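Long-range contacts in beta-N-acetylhexosaminidase (Bacteroides fragilis, PDB 4PYS), which probably removes terminal N-acetylhexosamine units from the non-reducing ends of glycans, as a glycoside hydrolase of family 20: residues Gly8-Pro13 against Leu478-Trp483; Ser157-Asn162 against Arg453-Ala458; Lys151-Ala156 against Arg216-Val221. One frame throughout, in Å; residues are numbered along the deposited sequence.

Interaction 1. Residues Gly8-Pro13 against Leu478-Trp483; sequences GQIIMP and LSKQLW. With FMT (formic acid), chain K.
Lys480 reaches out of helix 470-486 to the N-terminal segment 8-13 and makes a hydrogen bond across to it, from NZ to Ile10 O at 2.8 Å. The ammonium nitrogen lies in the plane of that carbonyl and nearly in line with it, the C=O...NZ angle being 158°. NZ also donates to the backbone O of Gln108, on helix 96-109, so two carbonyls from distant parts of the chain grip the same charge.

The apolar contacts use the aliphatic part of this lysine. Its chain turns at chi2 (63°) and then runs out straight, which lays CD beside Ile10, 3.8 Å from Ile10 CG1. Nearer the root, Lys480 CB sits 3.9 Å from SE of the selenomethionine Met12. Ile10 and Met12 both slide past the lysine in the opposite direction, and Met12 continues onto Phe473, Val477 and Phe484 of the same helix. Gln9 lies across the lysine's far end, its CG 4.0 Å from Lys480 NZ.

A formic acid molecule, probably from the crystallisation liquor, accepts a hydrogen bond from Ile11 N at O2 (2.9 Å, N-H...O 167°). Its carbon is 3.5 Å from Ile10 CB.

Ile10 and Met12 point toward helix 470-486, while Ile11 between them points away, and its side chain touches Ser105 and Trp109 of helix 96-109. This alternation is that of a strand-like run, residues 10-12, lying between two helices, here on the way to strand 17-21 of the N-terminal domain found in family 20 hexosaminidases.

Interaction 2. Residues Ser157-Asn162 against Arg453-Ala458; sequences SMLKMN and RILALA
Leu159 and Ala458 bring the two backbones closest, CA to CA 6.0 Å, where helix 146-158 ends in a Schellman motif, with Lys160 at positive phi as its C-prime residue, beside helix 453-462. The small Ala458 side chain is consistent with this approach: its CB rests 3.8 Å from Leu159 CB.

Beyond CB, Leu159 divides between two partners. Its CD1 lies 3.9 Å from Ile454 CG2, whereas CD2 meets Leu455 CD2 at 3.6 Å, those two side chains crossing at about a right angle. Next to Leu159, on the same side of Ile454, lies the selenomethionine Met161. Extended beyond CG (chi2 -176°, chi3 -173°), it carries its terminal CE to 3.8 Å from Ile454 CG1 and to 4.0 Å from Ala458 CB, the methyl end touching both.

No direct hydrogen bond spans this apolar interface. At its margin one water donates to both Leu159 O (2.8 Å) and Ala458 O (3.2 Å), satisfying two backbone carbonyls near the layer of side chains.

Ser433 of strand 428-435 touches both Met161 and Ile454, placing the contact against the barrel wall. Helix 409-415 packs on Ala456 and Leu457, helix 96-109 packs on Ser157 and Lys160, and Asn162 leads the chain into strand 163-170.

Interaction 3. Residues Lys151-Ala156 against Arg216-Val221; sequences KYIDMA and RGITVV
Asp154 and Arg216 form a salt bridge, NH2 donating to OD1 over 2.9 Å with an N-H...O angle of 148°. OD1 lies at the edge of the guanidinium group, close to its plane, but the donor comes in from above the carboxylate plane, and the two flat groups stand 62° apart. Arg216 gets there by folding at chi2 and again at chi3 (76°), which draws its CD to 3.6 Å from Asp154 OD1 and brings the aliphatic chain past Ile153. Those two side chains cross at about a right angle, Ile153 CG2 lying 4.2 Å from Arg216 CD.

Alongside the salt bridge, Ile218 packs against the helix at Ile153 and Ala156. Its CG1 sits 3.9 Å from Ile153 O and 4.1 Å from Ile153 CG2, and its CD1 reaches Ala156 CB at 3.9 Å.

The backbone around Arg216 is set by the end of helix 203-214. Gly217, at positive phi, is the C-prime residue of a Schellman motif there, and the chain then turns through Ile218 into strand 219-223. Arg216 O is held by Ser157 OG, just past the segment on helix 146-158.

The second shell fixes the charged groups. Tyr212 offers its backbone O to Arg216 NE and its ring in a cation-pi contact, while Glu48 forms a salt bridge with Arg216 NH2 and Lys49 forms one with Asp154 OD2. Two acids and two bases are thus linked in a chain of ion pairs that reaches helix 43-49. In this buried setting, mutual compensation probably keeps both Asp154 and Arg216 charged, and the ionic network adjoins the apolar packing of helix 146-158 on the loop that leads into strand 219-223 of the catalytic barrel.

Overall arrangement
From the N terminus, segment 8-13 opens the longest loop, which interaction 1 closes only at 478-483, on helix 470-486, which follows helix 453-462; the other two contacts lie within it. Helix 146-158 and its end then supply consecutive segments, 151-156 and 157-162. The first finds its partner at 216-221, about 60 residues on, closing the short loop of interaction 3; the second waits for 453-458, so interactions 2 and 3 cross. They meet through the helix end, whereas Pro13 packs on Leu159 O and Ala458 O to join interaction 1 to interaction 2. Together they tie the N-terminal domain, the early barrel strands and helices, and the C-terminal helices.

Interaction 1. Residues Gly8-Pro13 against Leu478-Trp483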
loop_
_atom_site.group_PDB
_atom_site.type_symbol
_atom_site.label_atom_id
_atom_site.label_comp_id
_atom_site.label_asym_id
_atom_site.label_seq_id
_atom_site.Cartn_x
_atom_site.Cartn_y
_atom_site.Cartn_z
ATOM N N GLY A 8 18.120 19.119 -8.799
ATOM C CA GLY A 8 17.927 20.533 -8.544
ATOM C C GLY A 8 18.238 20.845 -7.099
ATOM O O GLY A 8 19.398 21.019 -6.718
ATOM N N GLN A 9 17.191 20.914 -6.288
ATOM C CA GLN A 9 17.363 21.060 -4.853
ATOM C C GLN A 9 17.422 19.687 -4.180
ATOM O O GLN A 9 18.500 19.187 -3.868
ATOM C CB GLN A 9 16.246 21.927 -4.256
ATOM C CG GLN A 9 14.842 21.595 -4.763
ATOM C CD GLN A 9 13.759 22.107 -3.848
ATOM O OE1 GLN A 9 12.663 21.552 -3.799
ATOM N NE2 GLN A 9 14.057 23.175 -3.116
ATOM N N ILE A 10 16.266 19.066 -3.966
ATOM C CA ILE A 10 16.210 17.855 -3.160
ATOM C C ILE A 10 15.276 16.797 -3.721
ATOM O O ILE A 10 14.356 17.086 -4.495
ATOM C CB ILE A 10 15.771 18.147 -1.703
ATOM C CG1 ILE A 10 14.280 18.415 -1.635
ATOM C CG2 ILE A 10 16.556 19.310 -1.075
ATOM C CD1 ILE A 10 13.721 18.130 -0.283
ATOM N N ILE A 11 15.513 15.563 -3.303
ATOM C CA ILE A 11 14.667 14.440 -3.685
ATOM C C ILE A 11 14.079 13.819 -2.417
ATOM O O ILE A 11 14.813 13.596 -1.446
ATOM C CB ILE A 11 15.488 13.351 -4.420
ATOM C CG1 ILE A 11 15.959 13.851 -5.790
ATOM C CG2 ILE A 11 14.652 12.098 -4.591
ATOM C CD1 ILE A 11 17.154 13.056 -6.363
HETATM N N MSE A 12 12.769 13.561 -2.416
HETATM C CA MSE A 12 12.119 12.849 -1.309
HETATM C C MSE A 12 11.464 11.575 -1.808
HETATM O O MSE A 12 10.811 11.575 -2.856
HETATM C CB MSE A 12 11.068 13.726 -0.612
HETATM C CG MSE A 12 11.638 15.020 -0.101
HETATM SE SE MSE A 12 10.383 15.984 1.025
HETATM C CE MSE A 12 10.564 14.892 2.624
ATOM N N PRO A 13 11.646 10.461 -1.077
ATOM C CA PRO A 13 12.443 10.303 0.145
ATOM C C PRO A 13 13.938 10.463 -0.143
ATOM O O PRO A 13 14.376 10.329 -1.290
ATOM C CB PRO A 13 12.114 8.870 0.609
ATOM C CG PRO A 13 11.568 8.167 -0.610
ATOM C CD PRO A 13 10.934 9.227 -1.470
ATOM N N LEU A 478 8.780 21.288 3.588
ATOM C CA LEU A 478 8.288 22.606 3.197
ATOM C C LEU A 478 8.861 23.058 1.849
ATOM O O LEU A 478 8.174 23.724 1.072
ATOM C CB LEU A 478 8.611 23.628 4.288
ATOM C CG LEU A 478 7.958 23.358 5.642
ATOM C CD1 LEU A 478 8.299 24.497 6.597
ATOM C CD2 LEU A 478 6.434 23.214 5.501
ATOM N N SER A 479 10.113 22.696 1.574
ATOM C CA SER A 479 10.779 23.094 0.337
ATOM C C SER A 479 10.237 22.360 -0.884
ATOM O O SER A 479 10.317 22.872 -2.006
ATOM C CB SER A 479 12.283 22.840 0.440
ATOM O OG SER A 479 12.833 23.687 1.426
ATOM N N LYS A 480 9.704 21.165 -0.662
ATOM C CA LYS A 480 9.198 20.354 -1.758
ATOM C C LYS A 480 7.682 20.494 -1.905
ATOM O O LYS A 480 7.106 20.005 -2.882
ATOM C CB LYS A 480 9.572 18.884 -1.526
ATOM C CG LYS A 480 9.835 18.094 -2.794
ATOM C CD LYS A 480 11.032 18.659 -3.534
ATOM C CE LYS A 480 11.196 17.999 -4.873
ATOM N NZ LYS A 480 12.297 18.620 -5.650
ATOM N N GLN A 481 7.042 21.159 -0.945
ATOM C CA GLN A 481 5.579 21.186 -0.880
ATOM C C GLN A 481 4.898 21.628 -2.174
ATOM O O GLN A 481 3.974 20.953 -2.647
ATOM C CB GLN A 481 5.095 22.058 0.289
ATOM C CG GLN A 481 3.567 22.206 0.348
ATOM C CD GLN A 481 3.104 23.023 1.544
ATOM O OE1 GLN A 481 3.891 23.336 2.441
ATOM N NE2 GLN A 481 1.827 23.369 1.563
ATOM N N LEU A 482 5.313 22.760 -2.743
ATOM C CA LEU A 482 4.624 23.242 -3.935
ATOM C C LEU A 482 4.801 22.268 -5.108
ATOM O O LEU A 482 3.873 22.072 -5.898
ATOM C CB LEU A 482 5.063 24.660 -4.300
ATOM C CG LEU A 482 4.209 25.439 -5.300
ATOM C CD1 LEU A 482 2.714 25.307 -5.017
ATOM C CD2 LEU A 482 4.627 26.897 -5.269
ATOM N N TRP A 483 5.971 21.639 -5.216
ATOM C CA TRP A 483 6.159 20.626 -6.263
ATOM C C TRP A 483 5.164 19.475 -6.100
ATOM O O TRP A 483 4.565 19.027 -7.075
ATOM C CB TRP A 483 7.596 20.071 -6.304
ATOM C CG TRP A 483 7.766 19.081 -7.464
ATOM C CD1 TRP A 483 8.008 19.387 -8.775
ATOM C CD2 TRP A 483 7.651 17.645 -7.405
ATOM N NE1 TRP A 483 8.062 18.233 -9.532
ATOM C CE2 TRP A 483 7.849 17.153 -8.714
ATOM C CE3 TRP A 483 7.418 16.734 -6.369
ATOM C CZ2 TRP A 483 7.816 15.784 -9.014
ATOM C CZ3 TRP A 483 7.373 15.368 -6.672
ATOM C CH2 TRP A 483 7.573 14.915 -7.982
HETATM C C FMT K . 17.523 15.331 -0.668
HETATM O O1 FMT K . 18.180 15.327 0.382
HETATM O O2 FMT K . 18.007 15.360 -1.808
#

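Interaction 2. Residues Ser157-Asn162 against Arg453-Ala458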
loop_
_atom_site.group_PDB
_atom_site.type_symbol
_atom_site.label_atom_id
_atom_site.label_comp_id
_atom_site.label_asym_id
_atom_site.label_seq_id
_atom_site.Cartn_x
_atom_site.Cartn_y
_atom_site.Cartn_z
ATOM N N SER A 157 4.140 5.201 -5.951
ATOM C CA SER A 157 5.336 5.098 -6.800
ATOM C C SER A 157 6.219 6.326 -6.647
ATOM O O SER A 157 7.448 6.217 -6.565
ATOM C CB SER A 157 4.925 4.959 -8.265
ATOM O OG SER A 157 6.065 4.706 -9.079
HETATM N N MSE A 158 5.584 7.490 -6.589
HETATM C CA MSE A 158 6.299 8.758 -6.454
HETATM C C MSE A 158 7.147 8.782 -5.188
HETATM O O MSE A 158 8.211 9.403 -5.155
HETATM C CB MSE A 158 5.281 9.917 -6.431
HETATM C CG MSE A 158 5.898 11.291 -6.235
HETATM SE SE MSE A 158 4.483 12.634 -6.164
HETATM C CE MSE A 158 3.725 12.111 -4.421
ATOM N N LEU A 159 6.672 8.097 -4.151
ATOM C CA LEU A 159 7.332 8.099 -2.852
ATOM C C LEU A 159 8.196 6.849 -2.684
ATOM O O LEU A 159 8.653 6.538 -1.577
ATOM C CB LEU A 159 6.275 8.164 -1.746
ATOM C CG LEU A 159 5.482 9.484 -1.734
ATOM C CD1 LEU A 159 4.445 9.489 -0.632
ATOM C CD2 LEU A 159 6.403 10.669 -1.579
ATOM N N LYS A 160 8.419 6.159 -3.801
ATOM C CA LYS A 160 9.255 4.951 -3.869
ATOM C C LYS A 160 8.745 3.753 -3.052
ATOM O O LYS A 160 9.519 2.890 -2.661
ATOM C CB LYS A 160 10.722 5.280 -3.534
ATOM C CG LYS A 160 11.330 6.305 -4.519
ATOM C CD LYS A 160 12.868 6.288 -4.433
ATOM C CE LYS A 160 13.521 7.159 -5.497
ATOM N NZ LYS A 160 13.412 8.629 -5.163
HETATM N N MSE A 161 7.439 3.688 -2.826
HETATM C CA MSE A 161 6.853 2.474 -2.258
HETATM C C MSE A 161 6.725 1.418 -3.321
HETATM O O MSE A 161 6.936 1.701 -4.508
HETATM C CB MSE A 161 5.490 2.804 -1.669
HETATM C CG MSE A 161 5.636 3.845 -0.591
HETATM SE SE MSE A 161 3.903 4.168 0.233
HETATM C CE MSE A 161 4.433 5.676 1.368
ATOM N N ASN A 162 6.431 0.189 -2.908
ATOM C CA ASN A 162 6.302 -0.884 -3.885
ATOM C C ASN A 162 5.018 -1.694 -3.827
ATOM O O ASN A 162 4.806 -2.552 -4.686
ATOM C CB ASN A 162 7.521 -1.827 -3.897
ATOM C CG ASN A 162 7.884 -2.372 -2.522
ATOM O OD1 ASN A 162 7.216 -2.102 -1.522
ATOM N ND2 ASN A 162 8.967 -3.168 -2.474
ATOM N N ARG A 453 1.997 13.892 6.393
ATOM C CA ARG A 453 2.532 12.830 7.246
ATOM C C ARG A 453 3.013 11.596 6.485
ATOM O O ARG A 453 3.925 10.898 6.935
ATOM C CB ARG A 453 1.542 12.467 8.350
ATOM C CG ARG A 453 1.358 13.599 9.373
ATOM C CD ARG A 453 0.223 13.304 10.358
ATOM N NE ARG A 453 -1.030 13.073 9.638
ATOM C CZ ARG A 453 -2.130 12.565 10.178
ATOM N NH1 ARG A 453 -2.157 12.238 11.465
ATOM N NH2 ARG A 453 -3.209 12.376 9.422
ATOM N N ILE A 454 2.440 11.326 5.320
ATOM C CA ILE A 454 2.942 10.182 4.533
ATOM C C ILE A 454 4.407 10.359 4.108
ATOM O O ILE A 454 5.119 9.387 3.848
ATOM C CB ILE A 454 2.057 9.895 3.294
ATOM C CG1 ILE A 454 2.374 8.493 2.748
ATOM C CG2 ILE A 454 2.237 10.971 2.221
ATOM C CD1 ILE A 454 1.206 7.795 2.154
ATOM N N LEU A 455 4.877 11.602 4.053
ATOM C CA LEU A 455 6.252 11.816 3.637
ATOM C C LEU A 455 7.208 11.296 4.701
ATOM O O LEU A 455 8.306 10.840 4.388
ATOM C CB LEU A 455 6.511 13.312 3.392
ATOM C CG LEU A 455 5.719 13.929 2.242
ATOM C CD1 LEU A 455 5.981 15.429 2.165
ATOM C CD2 LEU A 455 6.117 13.272 0.936
ATOM N N ALA A 456 6.800 11.382 5.962
ATOM C CA ALA A 456 7.645 10.879 7.043
ATOM C C ALA A 456 7.669 9.360 6.995
ATOM O O ALA A 456 8.707 8.738 7.214
ATOM C CB ALA A 456 7.142 11.368 8.385
ATOM N N LEU A 457 6.522 8.763 6.688
ATOM C CA LEU A 457 6.452 7.306 6.543
ATOM C C LEU A 457 7.288 6.837 5.358
ATOM O O LEU A 457 8.040 5.864 5.473
ATOM C CB LEU A 457 4.990 6.847 6.410
ATOM C CG LEU A 457 4.178 7.094 7.685
ATOM C CD1 LEU A 457 2.683 6.839 7.469
ATOM C CD2 LEU A 457 4.719 6.248 8.839
ATOM N N ALA A 458 7.188 7.524 4.224
ATOM C CA ALA A 458 8.004 7.170 3.052
ATOM C C ALA A 458 9.482 7.299 3.336
ATOM O O ALA A 458 10.285 6.501 2.861
ATOM C CB ALA A 458 7.629 8.029 1.845
HETATM O O HOH W 1 9.246 4.642 0.434
#

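Interaction 3. Residues Lys151-Ala156 against Arg216-Val221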
loop_
_atom_site.group_PDB
_atom_site.type_symbol
_atom_site.label_atom_id
_atom_site.label_comp_id
_atom_site.label_asym_id
_atom_site.label_seq_id
_atom_site.Cartn_x
_atom_site.Cartn_y
_atom_site.Cartn_z
ATOM N N LYS A 151 -4.562 7.772 -8.755
ATOM C CA LYS A 151 -3.851 8.882 -8.115
ATOM C C LYS A 151 -3.019 8.411 -6.931
ATOM O O LYS A 151 -1.887 8.864 -6.734
ATOM C CB LYS A 151 -4.850 9.948 -7.650
ATOM C CG LYS A 151 -4.256 10.994 -6.683
ATOM C CD LYS A 151 -5.256 12.112 -6.389
ATOM C CE LYS A 151 -4.679 13.135 -5.375
ATOM N NZ LYS A 151 -5.651 14.259 -5.127
ATOM N N TYR A 152 -3.563 7.489 -6.146
ATOM C CA TYR A 152 -2.827 7.031 -4.964
ATOM C C TYR A 152 -1.817 5.938 -5.270
ATOM O O TYR A 152 -0.805 5.802 -4.569
ATOM C CB TYR A 152 -3.801 6.679 -3.826
ATOM C CG TYR A 152 -4.478 7.947 -3.394
ATOM C CD1 TYR A 152 -3.756 8.944 -2.744
ATOM C CD2 TYR A 152 -5.807 8.190 -3.696
ATOM C CE1 TYR A 152 -4.353 10.141 -2.384
ATOM C CE2 TYR A 152 -6.414 9.380 -3.328
ATOM C CZ TYR A 152 -5.687 10.346 -2.679
ATOM O OH TYR A 152 -6.299 11.529 -2.338
ATOM N N ILE A 153 -2.056 5.182 -6.336
ATOM C CA ILE A 153 -1.025 4.275 -6.840
ATOM C C ILE A 153 0.149 5.106 -7.367
ATOM O O ILE A 153 1.322 4.813 -7.097
ATOM C CB ILE A 153 -1.596 3.400 -7.957
ATOM C CG1 ILE A 153 -2.544 2.361 -7.349
ATOM C CG2 ILE A 153 -0.460 2.739 -8.773
ATOM C CD1 ILE A 153 -3.329 1.533 -8.377
ATOM N N ASP A 154 -0.172 6.162 -8.108
ATOM C CA ASP A 154 0.861 7.063 -8.615
ATOM C C ASP A 154 1.623 7.700 -7.454
ATOM O O ASP A 154 2.853 7.845 -7.508
ATOM C CB ASP A 154 0.209 8.136 -9.493
ATOM C CG ASP A 154 1.187 8.811 -10.433
ATOM O OD1 ASP A 154 2.018 8.106 -11.057
ATOM O OD2 ASP A 154 1.120 10.054 -10.551
HETATM N N MSE A 155 0.906 8.070 -6.394
HETATM C CA MSE A 155 1.560 8.629 -5.203
HETATM C C MSE A 155 2.531 7.626 -4.594
HETATM O O MSE A 155 3.665 7.970 -4.228
HETATM C CB MSE A 155 0.521 9.024 -4.150
HETATM C CG MSE A 155 1.173 9.473 -2.852
HETATM SE SE MSE A 155 -0.061 9.374 -1.350
HETATM C CE MSE A 155 -0.096 7.440 -1.183
ATOM N N ALA A 156 2.098 6.383 -4.488
ATOM C CA ALA A 156 2.928 5.357 -3.861
ATOM C C ALA A 156 4.234 5.230 -4.629
ATOM O O ALA A 156 5.309 5.193 -4.041
ATOM C CB ALA A 156 2.173 4.023 -3.835
ATOM N N ARG A 216 4.352 1.552 -13.063
ATOM C CA ARG A 216 5.073 2.389 -12.112
ATOM C C ARG A 216 5.602 1.616 -10.903
ATOM O O ARG A 216 5.802 2.173 -9.824
ATOM C CB ARG A 216 4.258 3.646 -11.738
ATOM C CG ARG A 216 2.855 3.414 -11.234
ATOM C CD ARG A 216 1.908 4.550 -11.673
ATOM N NE ARG A 216 1.565 4.407 -13.087
ATOM C CZ ARG A 216 1.538 5.408 -13.959
ATOM N NH1 ARG A 216 1.239 5.172 -15.225
ATOM N NH2 ARG A 216 1.813 6.640 -13.569
ATOM N N GLY A 217 5.857 0.323 -11.099
ATOM C CA GLY A 217 6.561 -0.477 -10.111
ATOM C C GLY A 217 5.770 -0.849 -8.871
ATOM O O GLY A 217 6.352 -1.176 -7.833
ATOM N N ILE A 218 4.445 -0.804 -8.978
ATOM C CA ILE A 218 3.580 -1.069 -7.826
ATOM C C ILE A 218 2.874 -2.409 -7.977
ATOM O O ILE A 218 2.253 -2.665 -9.004
ATOM C CB ILE A 218 2.510 0.030 -7.670
ATOM C CG1 ILE A 218 3.173 1.369 -7.332
ATOM C CG2 ILE A 218 1.513 -0.349 -6.579
ATOM C CD1 ILE A 218 4.015 1.327 -6.056
ATOM N N THR A 219 2.976 -3.255 -6.952
ATOM C CA THR A 219 2.230 -4.511 -6.900
ATOM C C THR A 219 0.957 -4.251 -6.106
ATOM O O THR A 219 1.012 -3.699 -5.008
ATOM C CB THR A 219 3.063 -5.597 -6.220
ATOM O OG1 THR A 219 4.205 -5.894 -7.042
ATOM C CG2 THR A 219 2.243 -6.876 -5.999
ATOM N N VAL A 220 -0.189 -4.615 -6.665
ATOM C CA VAL A 220 -1.468 -4.361 -5.993
ATOM C C VAL A 220 -1.865 -5.582 -5.166
ATOM O O VAL A 220 -2.088 -6.655 -5.708
ATOM C CB VAL A 220 -2.575 -4.041 -6.997
ATOM C CG1 VAL A 220 -3.902 -3.813 -6.270
ATOM C CG2 VAL A 220 -2.198 -2.791 -7.809
ATOM N N VAL A 221 -1.929 -5.404 -3.851
ATOM C CA VAL A 221 -2.243 -6.484 -2.921
ATOM C C VAL A 221 -3.719 -6.357 -2.546
ATOM O O VAL A 221 -4.098 -5.436 -1.842
ATOM C CB VAL A 221 -1.399 -6.350 -1.660
ATOM C CG1 VAL A 221 -1.711 -7.483 -0.669
ATOM C CG2 VAL A 221 0.085 -6.381 -2.016
#